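Protein-glutamine deamidase Cif (Burkholderia pseudomallei, PDB 3EIR) deamidates a specific glutamine side chain of host NEDD8 to glutamate, which disables cullin-RING ubiquitin ligases and arrests the host cell cycle. Local coordinates at residues Ser202-Asp207 against Ile240-His245; Gly189-Ala194 against Lys250-Asp255; Asp61-Leu66 against Ala113-Lys118. All blocks are in the same frame, centred on the assembly; numbering follows the deposited sequence.

Contact 1 of 3, residues Ser202-Asp207 against Ile240-His245; sequences SRRGSD and IDKDPH
Arg204 NH1 and Lys242 NZ both donate to the carbonyl oxygen of Ser236, near the C-terminal end of helix 227-238, and Arg204 NH1 also reaches the carbonyl of Gln239. The shared acceptor probably helps hold together two like charges: Lys242 NZ lies 2.9 Å from Arg204 NH2, two donors that cannot bond each other. The lysine chain runs nearly extended until its last torsion (chi4 -69°) turns NZ over the guanidinium face, with CE 3.5 Å above the plane at its centre. The negative end of the helix dipole would probably ease the crowding, and Asp207 helps: its OD2 forms a salt bridge with Arg204 NE at 3.3 Å, whose hydrogen bond is weak, and lies 3.6 Å from Lys242 CE, with NZ beyond bridging distance. A type I turn from Arg204 to Asp207 brings the carboxylate back to the arginine. The contact ties helix 197-204 and the turn after it to the loop following helix 227-238 on the surface of the papain-like fold, with the Ile240 side chain about 7 Å from that of Gln184, an inferred active-site residue. Closer to the backbone, Arg204 CD lies 3.0 Å from Ile240 O. Arg203 bends at chi2 and chi3 and offers its guanidinium edge to Asp241, NH1 meeting OD1 at 3.0 Å in a salt bridge whose hydrogen bond is weak (N-H...O 125°). Arg203 CB rests on Ile240 CG2 at 3.8 Å.

Contact 2 of 3, residues Gly189-Ala194 against Lys250-Asp255; sequences GGALPA and KKLHLD
Ala191 and Lys251 bring the two loops closest, their CA atoms 5.0 Å apart, yet no hydrogen bond passes between 189-194 and 250-255; a backbone bond joins Ala191 to Asp248, just ahead of the second segment. The first loop turns at Gly189, which has a positive phi (103°), and the second leaves a short 3-10 turn at Lys251. Lys251 lays its aliphatic chain along the glycine backbone. Its CB sits 3.7 Å from Ala191 N, and further out CD comes within 3.1 Å of Gly190 O and 3.5 Å of Gly189 O, so both oxygens touch the same methylene. A bend at chi4 (-74°) then carries the amine past them, leaving NZ 3.6 Å from Gly189 O, which is no hydrogen bond. The glycine-rich loop links strand 181-183 to helix 197-204 at the edge of the papain-like fold, and Gly190 lies about 8 Å from the side chain of His164, an inferred catalytic residue. On the inner side of the contact Leu252 takes over: its CD2 branch meets Ala191 CB at 3.9 Å, and the Leu252 side chain also touches Gln230 and Leu234 of helix 227-238 and Leu162.

Contact 3 of 3, residues Asp61-Leu66 against Ala113-Lys118; sequences DRYDTL and ANNIFK
Lys118 NZ donates to two carbonyls of the 61-66 loop, Thr65 O at 2.7 Å and Tyr63 O at 3.1 Å, and directly binds two more partners, Glu122 in a salt bridge and Ile127 O. Four acceptors thus share three N-H, consistent with the poor angle at Tyr63 O (C=O...N 108°), where the amine stands well above the carbonyl plane; the bond to Thr65 O is straighter at its acceptor, at 149°. Bends at chi3 and chi4 curl the lysine tip round to these oxygens. On the way its CD passes the edge of the Tyr63 ring, 3.8 Å from CD1. The ring lies between the Asn114 side chain and a backbone carbonyl. Over one face comes Asn114, whose CB is 3.6 Å from Tyr63 CE1 and whose amide is turned 75° from the ring plane; over the opposite face, 3.4 Å above the centre, sits the carbonyl oxygen of Asp61 from the same loop. A water bonded to Tyr63 OH at 2.8 Å also receives a weak bond from Asn114 ND2. At the ring edge stands the amide of Asn115. A second shell positions Asn115: its ND2 donates to Leu111 O and Asn60 O, and its OD1 accepts from Arg70, which also binds Arg62 O. On the other side of helix 111-121, Ala113 packs on strands 152-159 and 164-170, and Phe117 on 152-159. This is the central helix of a papain-like fold, beginning just after Cys109, the inferred nucleophile, which is oxidised to cysteinesulfonic acid in this crystal.

Contact 3 comes first along the chain and closes before the others open. The loop 189-194 of contact 2 then leads into helix 197-204, whose end starts contact 1; contact 1 closes at 240-245 and contact 2 at 250-255, both in the one long loop between helix 227-238 and strand 258-265. These two have centres 18 Å apart and nearest atoms about 6 Å apart. Contact 3 lies on the opposite side of the chain's centre from both, its own centre 25 Å from each, and its helix, which follows Cys109, packs on strands 152-159 and 164-170 of the sheet. Contacts 1 and 2 join loops within about 7 to 11 Å of the side chains of His164 and Gln184, the other inferred catalytic residues.

Contact 1 of 3, residues Ser202-Asp207 against Ile240-His245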
# COMPACT_ATOMS: atom_id res chain seq x y z
N SER A 202 -4.78 -11.97 -0.24
CA SER A 202 -5.50 -13.24 -0.30
C SER A 202 -5.65 -13.85 1.09
O SER A 202 -6.68 -14.41 1.41
CB SER A 202 -4.83 -14.21 -1.27
OG SER A 202 -5.07 -15.55 -0.87
N ARG A 203 -4.64 -13.70 1.93
CA ARG A 203 -4.72 -14.25 3.29
C ARG A 203 -5.46 -13.34 4.27
O ARG A 203 -6.25 -13.81 5.08
CB ARG A 203 -3.32 -14.57 3.83
CG ARG A 203 -2.66 -15.76 3.17
CD ARG A 203 -3.16 -17.08 3.76
NE ARG A 203 -2.46 -17.44 5.00
CZ ARG A 203 -2.82 -17.05 6.22
NH1 ARG A 203 -2.11 -17.43 7.27
NH2 ARG A 203 -3.88 -16.27 6.39
N ARG A 204 -5.20 -12.04 4.21
CA ARG A 204 -5.73 -11.15 5.24
C ARG A 204 -6.40 -9.89 4.70
O ARG A 204 -6.69 -8.95 5.44
CB ARG A 204 -4.63 -10.81 6.25
CG ARG A 204 -4.15 -12.02 7.06
CD ARG A 204 -3.43 -11.59 8.31
NE ARG A 204 -4.22 -10.64 9.09
CZ ARG A 204 -3.76 -9.92 10.10
NH1 ARG A 204 -2.49 -10.04 10.49
NH2 ARG A 204 -4.56 -9.09 10.74
N GLY A 205 -6.68 -9.89 3.40
CA GLY A 205 -7.31 -8.76 2.74
C GLY A 205 -8.60 -8.26 3.39
O GLY A 205 -8.82 -7.06 3.48
N SER A 206 -9.43 -9.19 3.84
CA SER A 206 -10.73 -8.84 4.42
C SER A 206 -10.82 -9.21 5.90
O SER A 206 -11.92 -9.39 6.44
CB SER A 206 -11.86 -9.51 3.64
OG SER A 206 -11.95 -8.97 2.33
N ASP A 207 -9.66 -9.32 6.54
CA ASP A 207 -9.57 -9.60 7.97
C ASP A 207 -9.48 -8.27 8.72
O ASP A 207 -8.44 -7.63 8.72
CB ASP A 207 -8.31 -10.45 8.24
CG ASP A 207 -8.24 -10.99 9.66
OD1 ASP A 207 -9.17 -10.73 10.45
OD2 ASP A 207 -7.24 -11.67 9.99
N ILE A 240 1.22 -11.93 8.29
CA ILE A 240 0.12 -12.70 7.71
C ILE A 240 -0.45 -13.74 8.65
O ILE A 240 -1.66 -13.93 8.69
CB ILE A 240 0.49 -13.44 6.41
CG1 ILE A 240 1.99 -13.55 6.24
CG2 ILE A 240 -0.20 -12.81 5.20
CD1 ILE A 240 2.39 -14.77 5.44
N ASP A 241 0.43 -14.44 9.37
CA ASP A 241 0.01 -15.47 10.30
C ASP A 241 -0.18 -14.90 11.70
O ASP A 241 -0.51 -15.63 12.63
CB ASP A 241 1.04 -16.61 10.35
CG ASP A 241 1.48 -17.05 8.97
OD1 ASP A 241 0.72 -17.78 8.29
OD2 ASP A 241 2.61 -16.69 8.56
N LYS A 242 0.01 -13.60 11.85
CA LYS A 242 -0.05 -12.96 13.16
C LYS A 242 0.95 -13.62 14.09
O LYS A 242 0.78 -13.65 15.31
CB LYS A 242 -1.45 -13.07 13.76
CG LYS A 242 -2.52 -12.27 13.02
CD LYS A 242 -3.91 -12.71 13.46
CE LYS A 242 -5.01 -11.89 12.80
NZ LYS A 242 -5.04 -10.48 13.28
N ASP A 243 2.00 -14.16 13.49
CA ASP A 243 3.04 -14.87 14.24
C ASP A 243 4.08 -13.91 14.80
O ASP A 243 4.87 -13.34 14.05
CB ASP A 243 3.72 -15.88 13.32
CG ASP A 243 4.65 -16.81 14.06
OD1 ASP A 243 4.73 -16.68 15.30
OD2 ASP A 243 5.29 -17.65 13.41
N PRO A 244 4.09 -13.74 16.13
CA PRO A 244 5.00 -12.80 16.79
C PRO A 244 6.45 -13.21 16.61
O PRO A 244 7.34 -12.37 16.63
CB PRO A 244 4.61 -12.92 18.27
CG PRO A 244 3.31 -13.65 18.30
CD PRO A 244 3.32 -14.53 17.10
N HIS A 245 6.68 -14.51 16.44
CA HIS A 245 8.02 -15.05 16.27
C HIS A 245 8.62 -14.74 14.90
O HIS A 245 9.80 -14.99 14.67
CB HIS A 245 8.01 -16.56 16.53
CG HIS A 245 7.89 -16.91 17.98
ND1 HIS A 245 6.73 -16.72 18.70
CD2 HIS A 245 8.78 -17.43 18.85
CE1 HIS A 245 6.91 -17.11 19.95
NE2 HIS A 245 8.15 -17.55 20.06

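Contact 2 of 3, residues Gly189-Ala194 against Lys250-Asp255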
# COMPACT_ATOMS: atom_id res chain seq x y z
N GLY A 189 13.45 -7.22 5.57
CA GLY A 189 14.68 -6.55 5.96
C GLY A 189 14.54 -5.74 7.24
O GLY A 189 15.52 -5.46 7.91
N GLY A 190 13.31 -5.34 7.56
CA GLY A 190 13.07 -4.60 8.79
C GLY A 190 12.50 -5.50 9.87
O GLY A 190 12.84 -6.68 9.95
N ALA A 191 11.63 -4.94 10.70
CA ALA A 191 11.05 -5.69 11.80
C ALA A 191 10.05 -6.73 11.26
O ALA A 191 9.84 -7.77 11.87
CB ALA A 191 10.37 -4.76 12.78
N LEU A 192 9.46 -6.44 10.11
CA LEU A 192 8.45 -7.31 9.53
C LEU A 192 9.01 -8.19 8.40
O LEU A 192 9.90 -7.77 7.66
CB LEU A 192 7.26 -6.48 9.03
CG LEU A 192 6.43 -5.92 10.18
CD1 LEU A 192 5.73 -4.64 9.80
CD2 LEU A 192 5.43 -6.97 10.67
N PRO A 193 8.45 -9.39 8.25
CA PRO A 193 8.89 -10.33 7.21
C PRO A 193 8.41 -9.87 5.84
O PRO A 193 7.36 -9.23 5.74
CB PRO A 193 8.15 -11.62 7.57
CG PRO A 193 7.23 -11.29 8.72
CD PRO A 193 7.19 -9.83 8.89
N ALA A 194 9.14 -10.22 4.79
CA ALA A 194 8.65 -9.98 3.44
C ALA A 194 7.26 -10.59 3.24
O ALA A 194 6.96 -11.68 3.74
CB ALA A 194 9.62 -10.54 2.42
N LYS A 250 13.99 -5.41 17.20
CA LYS A 250 15.33 -4.81 17.24
C LYS A 250 15.56 -3.87 16.06
O LYS A 250 16.32 -2.91 16.15
CB LYS A 250 16.42 -5.89 17.24
CG LYS A 250 16.98 -6.22 18.61
CD LYS A 250 16.02 -7.03 19.46
CE LYS A 250 16.72 -7.53 20.71
NZ LYS A 250 15.76 -8.00 21.74
N LYS A 251 14.90 -4.18 14.95
CA LYS A 251 15.10 -3.45 13.71
C LYS A 251 14.24 -2.20 13.61
O LYS A 251 14.29 -1.48 12.62
CB LYS A 251 14.85 -4.38 12.52
CG LYS A 251 15.82 -5.55 12.49
CD LYS A 251 15.59 -6.43 11.29
CE LYS A 251 16.83 -7.26 10.99
NZ LYS A 251 17.91 -6.44 10.38
N LEU A 252 13.45 -1.96 14.65
CA LEU A 252 12.67 -0.73 14.74
C LEU A 252 13.62 0.43 14.86
O LEU A 252 14.66 0.31 15.48
CB LEU A 252 11.77 -0.77 15.96
CG LEU A 252 10.58 -1.71 15.83
CD1 LEU A 252 9.66 -1.60 17.04
CD2 LEU A 252 9.82 -1.38 14.56
N HIS A 253 13.27 1.56 14.26
CA HIS A 253 14.01 2.79 14.52
C HIS A 253 13.21 3.63 15.51
O HIS A 253 12.22 4.28 15.15
CB HIS A 253 14.29 3.55 13.23
CG HIS A 253 15.48 3.03 12.49
ND1 HIS A 253 15.47 1.83 11.81
CD2 HIS A 253 16.73 3.54 12.33
CE1 HIS A 253 16.65 1.62 11.27
NE2 HIS A 253 17.44 2.64 11.57
N LEU A 254 13.65 3.59 16.76
CA LEU A 254 12.86 4.09 17.88
C LEU A 254 12.70 5.61 17.90
O LEU A 254 11.82 6.13 18.60
CB LEU A 254 13.44 3.57 19.19
CG LEU A 254 13.25 2.06 19.31
CD1 LEU A 254 14.22 1.44 20.28
CD2 LEU A 254 11.81 1.71 19.67
N ASP A 255 13.52 6.32 17.14
CA ASP A 255 13.36 7.77 17.04
C ASP A 255 12.76 8.19 15.70
O ASP A 255 12.85 9.35 15.31
CB ASP A 255 14.69 8.47 17.29
CG ASP A 255 15.17 8.32 18.72
OD1 ASP A 255 16.39 8.19 18.93
OD2 ASP A 255 14.31 8.31 19.63

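Contact 3 of 3, residues Asp61-Leu66 against Ala113-Lys118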
# COMPACT_ATOMS: atom_id res chain seq x y z
N ASP A 61 5.89 4.16 -11.31
CA ASP A 61 6.20 5.12 -10.25
C ASP A 61 5.93 6.60 -10.59
O ASP A 61 6.37 7.50 -9.89
CB ASP A 61 7.64 4.93 -9.76
CG ASP A 61 8.67 5.40 -10.77
OD1 ASP A 61 8.32 5.58 -11.96
OD2 ASP A 61 9.83 5.59 -10.37
N ARG A 62 5.19 6.86 -11.66
CA ARG A 62 4.81 8.23 -12.00
C ARG A 62 3.53 8.65 -11.27
O ARG A 62 2.44 8.19 -11.61
CB ARG A 62 4.64 8.37 -13.51
CG ARG A 62 4.65 9.80 -14.02
CD ARG A 62 4.85 9.82 -15.54
NE ARG A 62 5.33 11.12 -16.00
CZ ARG A 62 6.13 11.29 -17.05
NH1 ARG A 62 6.55 10.24 -17.74
NH2 ARG A 62 6.52 12.52 -17.39
N TYR A 63 3.65 9.53 -10.28
CA TYR A 63 2.55 9.82 -9.36
C TYR A 63 1.77 11.10 -9.63
O TYR A 63 0.78 11.37 -8.95
CB TYR A 63 3.04 9.87 -7.93
CG TYR A 63 3.70 8.60 -7.49
CD1 TYR A 63 3.05 7.38 -7.66
CD2 TYR A 63 4.95 8.61 -6.91
CE1 TYR A 63 3.64 6.21 -7.26
CE2 TYR A 63 5.55 7.43 -6.50
CZ TYR A 63 4.89 6.23 -6.68
OH TYR A 63 5.48 5.06 -6.28
N ASP A 64 2.20 11.89 -10.60
CA ASP A 64 1.55 13.18 -10.82
C ASP A 64 0.55 13.12 -11.97
O ASP A 64 -0.13 14.11 -12.26
CB ASP A 64 2.58 14.30 -11.01
CG ASP A 64 3.41 14.14 -12.27
OD1 ASP A 64 3.54 12.99 -12.75
OD2 ASP A 64 3.92 15.16 -12.78
N THR A 65 0.45 11.96 -12.61
CA THR A 65 -0.58 11.68 -13.61
C THR A 65 -1.60 10.64 -13.11
O THR A 65 -1.31 9.87 -12.19
CB THR A 65 0.05 11.19 -14.93
OG1 THR A 65 -0.84 10.26 -15.58
CG2 THR A 65 1.37 10.47 -14.66
N LEU A 66 -2.78 10.62 -13.72
CA LEU A 66 -3.84 9.69 -13.34
C LEU A 66 -3.38 8.26 -13.60
O LEU A 66 -2.86 7.96 -14.68
CB LEU A 66 -5.09 10.01 -14.16
CG LEU A 66 -6.46 9.87 -13.52
CD1 LEU A 66 -6.61 10.77 -12.31
CD2 LEU A 66 -7.53 10.22 -14.56
N ALA A 113 1.92 0.98 -1.60
CA ALA A 113 1.04 1.91 -0.90
C ALA A 113 0.63 3.12 -1.74
O ALA A 113 -0.55 3.47 -1.78
CB ALA A 113 1.63 2.35 0.41
N ASN A 114 1.59 3.75 -2.42
CA ASN A 114 1.29 4.94 -3.21
C ASN A 114 0.29 4.60 -4.32
O ASN A 114 -0.69 5.31 -4.53
CB ASN A 114 2.55 5.53 -3.85
CG ASN A 114 3.46 6.28 -2.86
OD1 ASN A 114 3.02 6.75 -1.82
ND2 ASN A 114 4.73 6.38 -3.20
N ASN A 115 0.57 3.52 -5.04
CA ASN A 115 -0.21 3.18 -6.22
C ASN A 115 -1.61 2.66 -5.91
O ASN A 115 -2.55 2.96 -6.63
CB ASN A 115 0.55 2.19 -7.10
CG ASN A 115 1.56 2.88 -8.00
OD1 ASN A 115 1.19 3.73 -8.82
ND2 ASN A 115 2.84 2.50 -7.87
N ILE A 116 -1.75 1.89 -4.84
CA ILE A 116 -3.08 1.45 -4.43
C ILE A 116 -3.88 2.62 -3.84
O ILE A 116 -5.09 2.67 -3.99
CB ILE A 116 -3.01 0.26 -3.47
CG1 ILE A 116 -2.29 -0.90 -4.17
CG2 ILE A 116 -4.41 -0.16 -3.05
CD1 ILE A 116 -2.24 -2.19 -3.38
N PHE A 117 -3.19 3.56 -3.20
CA PHE A 117 -3.82 4.79 -2.72
C PHE A 117 -4.42 5.57 -3.90
O PHE A 117 -5.55 6.04 -3.82
CB PHE A 117 -2.81 5.67 -2.00
CG PHE A 117 -3.39 6.93 -1.41
CD1 PHE A 117 -3.95 6.93 -0.14
CD2 PHE A 117 -3.35 8.12 -2.11
CE1 PHE A 117 -4.46 8.09 0.42
CE2 PHE A 117 -3.86 9.29 -1.55
CZ PHE A 117 -4.41 9.27 -0.29
N LYS A 118 -3.65 5.70 -4.97
CA LYS A 118 -4.09 6.37 -6.19
C LYS A 118 -5.28 5.65 -6.78
O LYS A 118 -6.29 6.27 -7.08
CB LYS A 118 -2.96 6.42 -7.21
CG LYS A 118 -1.89 7.47 -6.90
CD LYS A 118 -0.77 7.48 -7.94
CE LYS A 118 -1.28 7.78 -9.36
NZ LYS A 118 -1.45 9.25 -9.59
O HOH W 1 7.55 5.09 -4.33